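Local coordinates for periplasmic binding protein (Mycobacterium smegmatis, PDB 4MDY) that probably captures an iron-containing solute, such as a ferric siderophore, outside the cytoplasmic membrane and delivers it to an ABC transporter, at residues A[38-46]-A[272-280]; A[87-97]-A[107-118]. All coordinates share one frame; numbering follows the deposited sequence.

Contact 1 of 2, residues A[38-46]-A[272-280]; sequences LTEQDDLLA and AFASPLSYP
Phe273, Asp42 and Leu277 bury the most surface where the end of helix 265-273 and the turn after it meet helix 40-46. The Phe273 ring lies against the start of helix 40-46. Thr39 CG2 sits over one face in a CH-pi contact, 4.2 Å from the centroid of the Phe273 ring, while Gln41 presents its amide at the rim, NE2 lying 3.4 Å from Phe273 CE2 in the ring plane, with amide and ring planes at a right angle. A bend at chi2 of -91° brings the Gln41 amide back to this edge. The next residue, Asp42, reaches the turn. Asp42 OD2 accepts from Ser275 OG at 2.7 Å through its anti lone pair, and also from Trp68 NE1. Ser275 OG in turn accepts from Ser278 N at 2.8 Å, an ST motif, and Ser278 OG, itself hydrogen-bonded to Ala270 O, receives Ser275 N at 3.0 Å, nearly straight at 168°. The buried carboxylate is thus joined to a turn braced by two serines. Beyond it, Leu277 lays CD1 3.7 Å from Asp42 O and packs CG against Ala46 CB at 3.8 Å; Pro276 CB meets the same methyl. Pro276 also sets CD 3.3 Å from Asp43 OD1, the two side chains crossing at about a right angle; Asp43 OD2 is bonded to Gln137. Such a late return to the N-terminal half is consistent with a two-lobed solute-binding protein. Around this joint, helix 67-73 touches Asp42 and Leu277, helix 134-144 covers Asp43 and Leu44, and strand 33-35 lies against Glu40, Gln41 and Leu44.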
ATOM      1  N   LEU A  38      -3.369  -7.765   3.787  1.00 20.02           N
ATOM      2  CA  LEU A  38      -2.593  -7.686   2.561  1.00 19.95           C
ATOM      3  C   LEU A  38      -1.280  -6.917   2.651  1.00 18.87           C
ATOM      4  O   LEU A  38      -0.408  -7.122   1.808  1.00 20.03           O
ATOM      5  CB  LEU A  38      -3.467  -7.091   1.446  1.00 20.76           C
ATOM      6  CG  LEU A  38      -4.725  -7.909   1.124  1.00 22.55           C
ATOM      7  CD1 LEU A  38      -5.580  -7.219   0.075  1.00 23.81           C
ATOM      8  CD2 LEU A  38      -4.350  -9.318   0.662  1.00 21.74           C
ATOM      9  N   THR A  39      -1.122  -6.042   3.649  1.00 17.54           N
ATOM     10  CA  THR A  39       0.060  -5.161   3.703  1.00 16.99           C
ATOM     11  C   THR A  39       0.708  -4.996   5.090  1.00 16.61           C
ATOM     12  O   THR A  39       1.761  -4.365   5.203  1.00 18.59           O
ATOM     13  CB  THR A  39      -0.297  -3.746   3.187  1.00 17.53           C
ATOM     14  OG1 THR A  39      -1.384  -3.224   3.956  1.00 16.11           O
ATOM     15  CG2 THR A  39      -0.684  -3.766   1.710  1.00 20.83           C
ATOM     16  N   GLU A  40       0.106  -5.568   6.133  1.00 17.20           N
ATOM     17  CA  GLU A  40       0.522  -5.321   7.518  1.00 18.29           C
ATOM     18  C   GLU A  40       1.935  -5.796   7.841  1.00 17.93           C
ATOM     19  O   GLU A  40       2.555  -5.301   8.796  1.00 16.01           O
ATOM     20  CB  GLU A  40      -0.464  -5.955   8.508  1.00 17.95           C
ATOM     21  CG  GLU A  40      -1.852  -5.335   8.490  1.00 19.29           C
ATOM     22  CD  GLU A  40      -2.834  -6.102   7.636  1.00 20.09           C
ATOM     23  OE1 GLU A  40      -2.485  -6.401   6.480  1.00 21.81           O
ATOM     24  OE2 GLU A  40      -3.954  -6.397   8.117  1.00 18.76           O
ATOM     25  N   GLN A  41       2.445  -6.758   7.068  1.00 16.87           N
ATOM     26  CA  GLN A  41       3.786  -7.262   7.309  1.00 18.03           C
ATOM     27  C   GLN A  41       4.828  -6.154   7.236  1.00 16.27           C
ATOM     28  O   GLN A  41       5.820  -6.217   7.938  1.00 16.80           O
ATOM     29  CB  GLN A  41       4.152  -8.431   6.374  1.00 18.96           C
ATOM     30  CG  GLN A  41       4.386  -8.090   4.909  1.00 19.36           C
ATOM     31  CD  GLN A  41       3.135  -8.196   4.061  1.00 20.25           C
ATOM     32  OE1 GLN A  41       2.014  -7.974   4.538  1.00 24.00           O
ATOM     33  NE2 GLN A  41       3.316  -8.526   2.792  1.00 19.51           N
ATOM     34  N   ASP A  42       4.600  -5.142   6.400  1.00 15.50           N
ATOM     35  CA  ASP A  42       5.553  -4.037   6.282  1.00 18.29           C
ATOM     36  C   ASP A  42       5.554  -3.169   7.541  1.00 17.53           C
ATOM     37  O   ASP A  42       6.596  -2.676   7.950  1.00 18.67           O
ATOM     38  CB  ASP A  42       5.255  -3.174   5.057  1.00 18.51           C
ATOM     39  CG  ASP A  42       5.717  -3.812   3.747  1.00 20.75           C
ATOM     40  OD1 ASP A  42       6.070  -5.016   3.717  1.00 21.36           O
ATOM     41  OD2 ASP A  42       5.715  -3.084   2.732  1.00 22.67           O
ATOM     42  N   ASP A  43       4.395  -2.987   8.161  1.00 16.74           N
ATOM     43  CA  ASP A  43       4.344  -2.223   9.419  1.00 16.73           C
ATOM     44  C   ASP A  43       5.090  -2.991  10.506  1.00 15.05           C
ATOM     45  O   ASP A  43       5.918  -2.429  11.217  1.00 15.88           O
ATOM     46  CB  ASP A  43       2.899  -1.970   9.860  1.00 18.78           C
ATOM     47  CG  ASP A  43       2.097  -1.198   8.826  1.00 20.47           C
ATOM     48  OD1 ASP A  43       2.278   0.039   8.706  1.00 23.31           O
ATOM     49  OD2 ASP A  43       1.273  -1.837   8.138  1.00 24.74           O
ATOM     50  N   LEU A  44       4.811  -4.291  10.610  1.00 15.48           N
ATOM     51  CA  LEU A  44       5.454  -5.140  11.618  1.00 15.33           C
ATOM     52  C   LEU A  44       6.977  -5.182  11.438  1.00 15.14           C
ATOM     53  O   LEU A  44       7.745  -4.912  12.372  1.00 13.26           O
ATOM     54  CB  LEU A  44       4.845  -6.552  11.569  1.00 16.01           C
ATOM     55  CG  LEU A  44       3.384  -6.568  12.047  1.00 17.94           C
ATOM     56  CD1 LEU A  44       2.639  -7.823  11.622  1.00 18.93           C
ATOM     57  CD2 LEU A  44       3.308  -6.394  13.563  1.00 17.15           C
ATOM     58  N   LEU A  45       7.406  -5.480  10.219  1.00 17.24           N
ATOM     59  CA  LEU A  45       8.831  -5.593   9.913  1.00 15.83           C
ATOM     60  C   LEU A  45       9.580  -4.266  10.082  1.00 17.06           C
ATOM     61  O   LEU A  45      10.738  -4.266  10.487  1.00 18.48           O
ATOM     62  CB  LEU A  45       9.033  -6.149   8.505  1.00 16.01           C
ATOM     63  CG  LEU A  45       8.664  -7.634   8.350  1.00 16.04           C
ATOM     64  CD1 LEU A  45       8.664  -8.018   6.877  1.00 16.77           C
ATOM     65  CD2 LEU A  45       9.606  -8.520   9.146  1.00 16.94           C
ATOM     66  N   ALA A  46       8.917  -3.146   9.796  1.00 16.19           N
ATOM     67  CA  ALA A  46       9.525  -1.826   9.975  1.00 16.06           C
ATOM     68  C   ALA A  46      10.023  -1.618  11.402  1.00 16.01           C
ATOM     69  O   ALA A  46      11.034  -0.955  11.607  1.00 16.95           O
ATOM     70  CB  ALA A  46       8.539  -0.721   9.600  1.00 15.54           C
ATOM     71  N   ALA A 272       1.560   0.366  -4.354  1.00 16.26           N
ATOM     72  CA  ALA A 272       0.438  -0.440  -3.889  1.00 17.62           C
ATOM     73  C   ALA A 272       0.478  -0.682  -2.390  1.00 16.64           C
ATOM     74  O   ALA A 272      -0.537  -0.543  -1.715  1.00 19.51           O
ATOM     75  CB  ALA A 272       0.403  -1.775  -4.621  1.00 16.48           C
ATOM     76  N   PHE A 273       1.645  -1.048  -1.872  1.00 15.33           N
ATOM     77  CA  PHE A 273       1.781  -1.352  -0.451  1.00 16.21           C
ATOM     78  C   PHE A 273       1.673  -0.115   0.443  1.00 17.70           C
ATOM     79  O   PHE A 273       1.177  -0.210   1.572  1.00 15.26           O
ATOM     80  CB  PHE A 273       3.087  -2.084  -0.184  1.00 16.23           C
ATOM     81  CG  PHE A 273       2.949  -3.571  -0.238  1.00 16.78           C
ATOM     82  CD1 PHE A 273       2.785  -4.223  -1.455  1.00 18.74           C
ATOM     83  CD2 PHE A 273       2.965  -4.322   0.930  1.00 17.45           C
ATOM     84  CE1 PHE A 273       2.647  -5.604  -1.502  1.00 17.89           C
ATOM     85  CE2 PHE A 273       2.820  -5.694   0.886  1.00 17.47           C
ATOM     86  CZ  PHE A 273       2.661  -6.332  -0.331  1.00 17.49           C
ATOM     87  N   ALA A 274       2.139   1.028  -0.053  1.00 18.02           N
ATOM     88  CA  ALA A 274       1.991   2.300   0.664  1.00 16.67           C
ATOM     89  C   ALA A 274       2.308   2.131   2.155  1.00 16.06           C
ATOM     90  O   ALA A 274       1.491   2.449   3.019  1.00 18.70           O
ATOM     91  CB  ALA A 274       0.579   2.833   0.475  1.00 18.20           C
ATOM     92  N   SER A 275       3.491   1.603   2.441  1.00 15.22           N
ATOM     93  CA  SER A 275       3.864   1.216   3.794  1.00 16.78           C
ATOM     94  C   SER A 275       5.058   2.021   4.306  1.00 15.33           C
ATOM     95  O   SER A 275       5.708   2.722   3.537  1.00 16.25           O
ATOM     96  CB  SER A 275       4.199  -0.275   3.809  1.00 16.25           C
ATOM     97  OG  SER A 275       5.532  -0.498   3.415  1.00 16.79           O
ATOM     98  N   PRO A 276       5.359   1.916   5.613  1.00 17.11           N
ATOM     99  CA  PRO A 276       6.554   2.573   6.162  1.00 19.73           C
ATOM    100  C   PRO A 276       7.864   2.143   5.490  1.00 18.97           C
ATOM    101  O   PRO A 276       8.835   2.897   5.481  1.00 20.85           O
ATOM    102  CB  PRO A 276       6.545   2.138   7.626  1.00 20.32           C
ATOM    103  CG  PRO A 276       5.110   1.914   7.934  1.00 20.49           C
ATOM    104  CD  PRO A 276       4.505   1.356   6.679  1.00 17.60           C
ATOM    105  N   LEU A 277       7.890   0.937   4.940  1.00 17.57           N
ATOM    106  CA  LEU A 277       9.070   0.451   4.240  1.00 16.49           C
ATOM    107  C   LEU A 277       8.994   0.655   2.733  1.00 16.73           C
ATOM    108  O   LEU A 277      10.033   0.796   2.089  1.00 19.28           O
ATOM    109  CB  LEU A 277       9.316  -1.029   4.551  1.00 17.31           C
ATOM    110  CG  LEU A 277       9.665  -1.368   5.999  1.00 16.92           C
ATOM    111  CD1 LEU A 277       9.873  -2.871   6.151  1.00 18.54           C
ATOM    112  CD2 LEU A 277      10.903  -0.615   6.459  1.00 18.88           C
ATOM    113  N   SER A 278       7.789   0.672   2.164  1.00 13.89           N
ATOM    114  CA  SER A 278       7.661   0.759   0.709  1.00 15.19           C
ATOM    115  C   SER A 278       7.706   2.202   0.200  1.00 15.73           C
ATOM    116  O   SER A 278       8.248   2.473  -0.878  1.00 17.66           O
ATOM    117  CB  SER A 278       6.412   0.025   0.215  1.00 15.56           C
ATOM    118  OG  SER A 278       5.260   0.843   0.178  1.00 15.08           O
ATOM    119  N   TYR A 279       7.155   3.131   0.971  1.00 15.39           N
ATOM    120  CA  TYR A 279       7.131   4.526   0.530  1.00 16.69           C
ATOM    121  C   TYR A 279       8.516   5.162   0.305  1.00 18.03           C
ATOM    122  O   TYR A 279       8.660   5.968  -0.615  1.00 20.56           O
ATOM    123  CB  TYR A 279       6.281   5.403   1.462  1.00 17.79           C
ATOM    124  CG  TYR A 279       4.826   5.562   1.052  1.00 18.40           C
ATOM    125  CD1 TYR A 279       4.451   5.714  -0.289  1.00 21.01           C
ATOM    126  CD2 TYR A 279       3.823   5.600   2.015  1.00 19.14           C
ATOM    127  CE1 TYR A 279       3.120   5.861  -0.651  1.00 19.42           C
ATOM    128  CE2 TYR A 279       2.496   5.759   1.665  1.00 18.62           C
ATOM    129  CZ  TYR A 279       2.146   5.893   0.336  1.00 20.17           C
ATOM    130  OH  TYR A 279       0.824   6.053   0.005  1.00 23.06           O
ATOM    131  N   PRO A 280       9.526   4.823   1.136  1.00 18.08           N
ATOM    132  CA  PRO A 280      10.903   5.231   0.819  1.00 17.71           C
ATOM    133  C   PRO A 280      11.372   4.791  -0.570  1.00 18.32           C
ATOM    134  O   PRO A 280      12.097   5.537  -1.230  1.00 18.60           O
ATOM    135  CB  PRO A 280      11.728   4.568   1.929  1.00 17.23           C
ATOM    136  CG  PRO A 280      10.795   4.569   3.098  1.00 19.15           C
ATOM    137  CD  PRO A 280       9.438   4.271   2.502  1.00 19.15           C
TER

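Contact 2 of 2, residues A[87-97]-A[107-118]; sequences IPVEEIAALKP and LDADTYAKLSEI
Two nearly parallel helices, 89-94 and 109-116, pack through aliphatic side chains at the periphery of the fold, their segment axes 10.5 Å apart and inclined by 21°. Ile118 has the most surface buried here. Its CD1 reaches in beside helix 89-94, 3.7 Å from Ala93 CB and 4.0 Å from Val89 CG1, while its CG2 branch meets Pro97 CD at 3.8 Å. With CG1 beside the backbone N (chi1 -56°) and CG2 anti to it, the CG1 branch points to Val89 and Ala93 CB, and CG2 turns toward Pro97 and Ala93 CA. In the middle, Leu115 directs CD2 between Val89 CG2, at 4.0 Å, and Ile92 CD1. Ile87 closes the other end: its CD1 touches Leu107 CD1 at 3.5 Å and Thr111 CG2 at 3.8 Å. The Thr111 methyl faces this apolar contact while its hydroxyl stays with its own helix start, where Asp108, the N-cap, accepts from both Thr111 N and Thr111 OG1 through OD1, the hydroxyl coming from above the carboxylate plane. Ile92, Leu115 and Ile118 all rest on Ile100 of strand 99-102, and Leu115 also touches Thr121. The helices alternate with strands 79-81, 99-102 and 121-123 along the chain and pack side by side over strand 99-102, as expected of an alpha/beta lobe of a solute-binding protein.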
ATOM      1  N   ILE A  87     -10.641 -14.915   5.186  1.00 29.47           N
ATOM      2  CA  ILE A  87      -9.597 -15.050   6.192  1.00 29.12           C
ATOM      3  C   ILE A  87      -9.588 -16.505   6.653  1.00 27.75           C
ATOM      4  O   ILE A  87     -10.629 -17.020   7.071  1.00 26.71           O
ATOM      5  CB  ILE A  87      -9.833 -14.098   7.379  1.00 29.93           C
ATOM      6  CG1 ILE A  87      -9.744 -12.642   6.902  1.00 32.55           C
ATOM      7  CG2 ILE A  87      -8.816 -14.354   8.483  1.00 29.55           C
ATOM      8  CD1 ILE A  87     -10.431 -11.655   7.819  1.00 34.16           C
ATOM      9  N   PRO A  88      -8.428 -17.183   6.543  1.00 28.65           N
ATOM     10  CA  PRO A  88      -8.359 -18.602   6.900  1.00 28.28           C
ATOM     11  C   PRO A  88      -8.279 -18.796   8.413  1.00 24.98           C
ATOM     12  O   PRO A  88      -7.191 -18.911   8.977  1.00 23.49           O
ATOM     13  CB  PRO A  88      -7.082 -19.075   6.194  1.00 29.16           C
ATOM     14  CG  PRO A  88      -6.213 -17.865   6.153  1.00 27.64           C
ATOM     15  CD  PRO A  88      -7.135 -16.680   6.041  1.00 28.29           C
ATOM     16  N   VAL A  89      -9.440 -18.843   9.056  1.00 25.01           N
ATOM     17  CA  VAL A  89      -9.515 -18.865  10.516  1.00 27.28           C
ATOM     18  C   VAL A  89      -8.882 -20.132  11.095  1.00 28.17           C
ATOM     19  O   VAL A  89      -8.124 -20.052  12.069  1.00 22.38           O
ATOM     20  CB  VAL A  89     -10.970 -18.700  11.010  1.00 29.87           C
ATOM     21  CG1 VAL A  89     -11.070 -18.918  12.518  1.00 29.75           C
ATOM     22  CG2 VAL A  89     -11.488 -17.314  10.641  1.00 32.13           C
ATOM     23  N   GLU A  90      -9.174 -21.284  10.486  1.00 31.03           N
ATOM     24  CA  GLU A  90      -8.658 -22.567  10.977  1.00 33.24           C
ATOM     25  C   GLU A  90      -7.138 -22.639  10.863  1.00 31.02           C
ATOM     26  O   GLU A  90      -6.476 -23.141  11.772  1.00 32.03           O
ATOM     27  CB  GLU A  90      -9.293 -23.754  10.233  1.00 38.95           C
ATOM     28  CG  GLU A  90     -10.806 -23.891  10.390  1.00 49.80           C
ATOM     29  CD  GLU A  90     -11.255 -24.352  11.773  1.00 61.50           C
ATOM     30  OE1 GLU A  90     -10.402 -24.582  12.665  1.00 67.87           O
ATOM     31  OE2 GLU A  90     -12.484 -24.487  11.968  1.00 75.02           O
ATOM     32  N   GLU A  91      -6.586 -22.139   9.757  1.00 29.41           N
ATOM     33  CA  GLU A  91      -5.130 -22.098   9.589  1.00 31.30           C
ATOM     34  C   GLU A  91      -4.490 -21.226  10.664  1.00 28.05           C
ATOM     35  O   GLU A  91      -3.482 -21.589  11.264  1.00 25.75           O
ATOM     36  CB  GLU A  91      -4.741 -21.556   8.212  1.00 37.07           C
ATOM     37  CG  GLU A  91      -5.246 -22.392   7.041  1.00 43.44           C
ATOM     38  CD  GLU A  91      -4.439 -22.212   5.758  1.00 53.11           C
ATOM     39  OE1 GLU A  91      -3.228 -21.900   5.833  1.00 52.14           O
ATOM     40  OE2 GLU A  91      -5.018 -22.406   4.663  1.00 63.78           O
ATOM     41  N   ILE A  92      -5.086 -20.066  10.905  1.00 26.36           N
ATOM     42  CA  ILE A  92      -4.552 -19.135  11.892  1.00 24.55           C
ATOM     43  C   ILE A  92      -4.571 -19.764  13.300  1.00 22.01           C
ATOM     44  O   ILE A  92      -3.566 -19.735  14.005  1.00 23.91           O
ATOM     45  CB  ILE A  92      -5.281 -17.774  11.819  1.00 23.12           C
ATOM     46  CG1 ILE A  92      -4.941 -17.092  10.489  1.00 23.56           C
ATOM     47  CG2 ILE A  92      -4.876 -16.884  12.992  1.00 23.69           C
ATOM     48  CD1 ILE A  92      -5.874 -15.977  10.081  1.00 25.20           C
ATOM     49  N   ALA A  93      -5.694 -20.362  13.690  1.00 22.66           N
ATOM     50  CA  ALA A  93      -5.778 -21.066  14.977  1.00 26.06           C
ATOM     51  C   ALA A  93      -4.652 -22.099  15.146  1.00 26.63           C
ATOM     52  O   ALA A  93      -4.034 -22.193  16.214  1.00 26.67           O
ATOM     53  CB  ALA A  93      -7.141 -21.724  15.129  1.00 26.87           C
ATOM     54  N   ALA A  94      -4.367 -22.849  14.087  1.00 26.85           N
ATOM     55  CA  ALA A  94      -3.307 -23.864  14.119  1.00 26.77           C
ATOM     56  C   ALA A  94      -1.908 -23.263  14.299  1.00 25.82           C
ATOM     57  O   ALA A  94      -1.005 -23.938  14.772  1.00 26.12           O
ATOM     58  CB  ALA A  94      -3.359 -24.722  12.863  1.00 26.93           C
ATOM     59  N   LEU A  95      -1.734 -21.998  13.927  1.00 26.42           N
ATOM     60  CA  LEU A  95      -0.466 -21.298  14.129  1.00 27.27           C
ATOM     61  C   LEU A  95      -0.265 -20.780  15.566  1.00 26.53           C
ATOM     62  O   LEU A  95       0.824 -20.315  15.910  1.00 25.11           O
ATOM     63  CB  LEU A  95      -0.319 -20.156  13.112  1.00 27.68           C
ATOM     64  CG  LEU A  95      -0.176 -20.616  11.657  1.00 31.12           C
ATOM     65  CD1 LEU A  95      -0.510 -19.496  10.681  1.00 34.22           C
ATOM     66  CD2 LEU A  95       1.218 -21.164  11.388  1.00 31.46           C
ATOM     67  N   LYS A  96      -1.299 -20.865  16.403  1.00 24.23           N
ATOM     68  CA  LYS A  96      -1.175 -20.542  17.829  1.00 28.76           C
ATOM     69  C   LYS A  96      -0.569 -19.157  18.069  1.00 24.20           C
ATOM     70  O   LYS A  96       0.381 -19.013  18.828  1.00 24.39           O
ATOM     71  CB  LYS A  96      -0.328 -21.602  18.552  1.00 32.67           C
ATOM     72  CG  LYS A  96      -0.887 -23.010  18.479  1.00 38.89           C
ATOM     73  CD  LYS A  96      -2.118 -23.151  19.356  1.00 45.45           C
ATOM     74  CE  LYS A  96      -2.642 -24.575  19.342  1.00 51.09           C
ATOM     75  NZ  LYS A  96      -3.940 -24.684  20.060  1.00 56.80           N
ATOM     76  N   PRO A  97      -1.118 -18.132  17.417  1.00 22.68           N
ATOM     77  CA  PRO A  97      -0.542 -16.801  17.582  1.00 23.60           C
ATOM     78  C   PRO A  97      -0.904 -16.230  18.941  1.00 23.31           C
ATOM     79  O   PRO A  97      -1.798 -16.756  19.603  1.00 23.07           O
ATOM     80  CB  PRO A  97      -1.211 -16.004  16.473  1.00 23.84           C
ATOM     81  CG  PRO A  97      -2.545 -16.652  16.298  1.00 23.91           C
ATOM     82  CD  PRO A  97      -2.365 -18.106  16.635  1.00 24.84           C
ATOM     83  N   LEU A 107     -12.045  -7.720   7.221  1.00 25.35           N
ATOM     84  CA  LEU A 107     -12.618  -8.230   8.455  1.00 25.88           C
ATOM     85  C   LEU A 107     -14.027  -7.689   8.688  1.00 26.54           C
ATOM     86  O   LEU A 107     -14.259  -6.488   8.552  1.00 27.03           O
ATOM     87  CB  LEU A 107     -11.709  -7.844   9.623  1.00 25.74           C
ATOM     88  CG  LEU A 107     -11.865  -8.579  10.945  1.00 29.15           C
ATOM     89  CD1 LEU A 107     -11.554 -10.060  10.775  1.00 30.35           C
ATOM     90  CD2 LEU A 107     -10.949  -7.949  11.982  1.00 30.65           C
ATOM     91  N   ASP A 108     -14.967  -8.575   9.018  1.00 28.15           N
ATOM     92  CA  ASP A 108     -16.275  -8.147   9.542  1.00 29.97           C
ATOM     93  C   ASP A 108     -16.425  -8.540  11.020  1.00 27.67           C
ATOM     94  O   ASP A 108     -15.540  -9.175  11.592  1.00 25.80           O
ATOM     95  CB  ASP A 108     -17.444  -8.660   8.673  1.00 29.55           C
ATOM     96  CG  ASP A 108     -17.456 -10.165   8.507  1.00 30.70           C
ATOM     97  OD1 ASP A 108     -17.105 -10.895   9.453  1.00 28.20           O
ATOM     98  OD2 ASP A 108     -17.841 -10.622   7.413  1.00 37.98           O
ATOM     99  N   ALA A 109     -17.528  -8.129  11.640  1.00 27.06           N
ATOM    100  CA  ALA A 109     -17.745  -8.349  13.073  1.00 26.82           C
ATOM    101  C   ALA A 109     -17.738  -9.822  13.456  1.00 26.35           C
ATOM    102  O   ALA A 109     -17.207 -10.197  14.500  1.00 26.53           O
ATOM    103  CB  ALA A 109     -19.053  -7.711  13.512  1.00 27.44           C
ATOM    104  N   ASP A 110     -18.341 -10.651  12.612  1.00 28.11           N
ATOM    105  CA  ASP A 110     -18.394 -12.093  12.852  1.00 30.76           C
ATOM    106  C   ASP A 110     -16.983 -12.679  12.870  1.00 27.36           C
ATOM    107  O   ASP A 110     -16.599 -13.353  13.819  1.00 26.75           O
ATOM    108  CB  ASP A 110     -19.238 -12.776  11.769  1.00 35.60           C
ATOM    109  CG  ASP A 110     -19.305 -14.286  11.939  1.00 42.06           C
ATOM    110  OD1 ASP A 110     -19.560 -14.751  13.073  1.00 43.99           O
ATOM    111  OD2 ASP A 110     -19.104 -15.007  10.933  1.00 55.36           O
ATOM    112  N   THR A 111     -16.216 -12.387  11.826  1.00 24.85           N
ATOM    113  CA  THR A 111     -14.862 -12.909  11.681  1.00 24.10           C
ATOM    114  C   THR A 111     -13.914 -12.358  12.744  1.00 21.77           C
ATOM    115  O   THR A 111     -13.037 -13.069  13.219  1.00 21.54           O
ATOM    116  CB  THR A 111     -14.328 -12.628  10.268  1.00 26.53           C
ATOM    117  OG1 THR A 111     -15.254 -13.161   9.314  1.00 29.96           O
ATOM    118  CG2 THR A 111     -12.985 -13.285  10.055  1.00 29.85           C
ATOM    119  N   TYR A 112     -14.099 -11.099  13.124  1.00 20.51           N
ATOM    120  CA  TYR A 112     -13.392 -10.543  14.270  1.00 20.67           C
ATOM    121  C   TYR A 112     -13.650 -11.361  15.537  1.00 21.02           C
ATOM    122  O   TYR A 112     -12.718 -11.680  16.266  1.00 21.99           O
ATOM    123  CB  TYR A 112     -13.797  -9.090  14.516  1.00 22.16           C
ATOM    124  CG  TYR A 112     -13.244  -8.543  15.815  1.00 23.03           C
ATOM    125  CD1 TYR A 112     -11.904  -8.175  15.918  1.00 23.39           C
ATOM    126  CD2 TYR A 112     -14.045  -8.428  16.948  1.00 23.09           C
ATOM    127  CE1 TYR A 112     -11.389  -7.683  17.099  1.00 22.06           C
ATOM    128  CE2 TYR A 112     -13.534  -7.938  18.138  1.00 24.39           C
ATOM    129  CZ  TYR A 112     -12.199  -7.569  18.206  1.00 23.81           C
ATOM    130  OH  TYR A 112     -11.666  -7.071  19.369  1.00 24.34           O
ATOM    131  N   ALA A 113     -14.913 -11.694  15.798  1.00 21.66           N
ATOM    132  CA  ALA A 113     -15.261 -12.508  16.972  1.00 23.27           C
ATOM    133  C   ALA A 113     -14.561 -13.873  16.933  1.00 23.11           C
ATOM    134  O   ALA A 113     -14.014 -14.337  17.938  1.00 21.68           O
ATOM    135  CB  ALA A 113     -16.774 -12.672  17.083  1.00 22.70           C
ATOM    136  N   LYS A 114     -14.546 -14.491  15.757  1.00 23.98           N
ATOM    137  CA  LYS A 114     -13.873 -15.779  15.562  1.00 24.44           C
ATOM    138  C   LYS A 114     -12.358 -15.724  15.793  1.00 24.08           C
ATOM    139  O   LYS A 114     -11.782 -16.628  16.414  1.00 21.30           O
ATOM    140  CB  LYS A 114     -14.155 -16.300  14.155  1.00 25.92           C
ATOM    141  CG  LYS A 114     -15.603 -16.687  13.925  1.00 25.13           C
ATOM    142  CD  LYS A 114     -15.841 -17.046  12.472  1.00 26.90           C
ATOM    143  CE  LYS A 114     -17.243 -17.585  12.267  1.00 29.30           C
ATOM    144  NZ  LYS A 114     -17.638 -17.557  10.832  1.00 32.36           N
ATOM    145  N   LEU A 115     -11.715 -14.674  15.286  1.00 22.42           N
ATOM    146  CA  LEU A 115     -10.276 -14.497  15.481  1.00 22.33           C
ATOM    147  C   LEU A 115      -9.951 -14.147  16.935  1.00 21.70           C
ATOM    148  O   LEU A 115      -8.924 -14.580  17.464  1.00 21.34           O
ATOM    149  CB  LEU A 115      -9.727 -13.416  14.537  1.00 22.24           C
ATOM    150  CG  LEU A 115      -9.771 -13.718  13.034  1.00 21.85           C
ATOM    151  CD1 LEU A 115      -9.296 -12.494  12.253  1.00 22.82           C
ATOM    152  CD2 LEU A 115      -8.941 -14.937  12.661  1.00 23.09           C
ATOM    153  N   SER A 116     -10.829 -13.381  17.584  1.00 21.81           N
ATOM    154  CA  SER A 116     -10.600 -12.968  18.970  1.00 22.29           C
ATOM    155  C   SER A 116     -10.611 -14.148  19.922  1.00 24.97           C
ATOM    156  O   SER A 116      -9.970 -14.103  20.965  1.00 26.92           O
ATOM    157  CB  SER A 116     -11.630 -11.935  19.411  1.00 22.02           C
ATOM    158  OG  SER A 116     -11.439 -10.753  18.665  1.00 23.39           O
ATOM    159  N   GLU A 117     -11.343 -15.198  19.555  1.00 26.42           N
ATOM    160  CA  GLU A 117     -11.320 -16.450  20.310  1.00 28.93           C
ATOM    161  C   GLU A 117      -9.932 -17.091  20.284  1.00 26.53           C
ATOM    162  O   GLU A 117      -9.560 -17.806  21.207  1.00 27.19           O
ATOM    163  CB  GLU A 117     -12.353 -17.419  19.743  1.00 33.93           C
ATOM    164  CG  GLU A 117     -12.673 -18.571  20.664  1.00 40.51           C
ATOM    165  CD  GLU A 117     -13.787 -19.437  20.122  1.00 48.60           C
ATOM    166  OE1 GLU A 117     -13.690 -19.886  18.957  1.00 46.37           O
ATOM    167  OE2 GLU A 117     -14.762 -19.663  20.863  1.00 58.56           O
ATOM    168  N   ILE A 118      -9.165 -16.815  19.232  1.00 25.15           N
ATOM    169  CA  ILE A 118      -7.827 -17.377  19.084  1.00 24.56           C
ATOM    170  C   ILE A 118      -6.805 -16.527  19.828  1.00 23.94           C
ATOM    171  O   ILE A 118      -6.000 -17.046  20.609  1.00 23.74           O
ATOM    172  CB  ILE A 118      -7.433 -17.499  17.597  1.00 25.43           C
ATOM    173  CG1 ILE A 118      -8.479 -18.326  16.843  1.00 27.95           C
ATOM    174  CG2 ILE A 118      -6.049 -18.129  17.454  1.00 26.16           C
ATOM    175  CD1 ILE A 118      -8.381 -18.228  15.334  1.00 30.95           C
TER

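Overall arrangement
From the N terminus the chain enters contact 1 early, at 38-46, then runs through strand 53-55, helix 67-73 and strand 79-81 to contact 2. There 87-97 and 107-118 close a short loop of nine residues containing strand 99-102. The chain continues through helices 134-144 and 148-168 and the four-stranded parallel sheet before 272-280 returns to 38-46, closing a loop of 225 residues. Contact 2 therefore lies wholly within the span of contact 1, and the two do not cross. Their centres are 22 Å apart and their nearest atoms about 8 Å. Contact 1 ties helix 40-46 to the junction of helices 265-273 and 279-294; contact 2 joins consecutive helices of the N-terminal half.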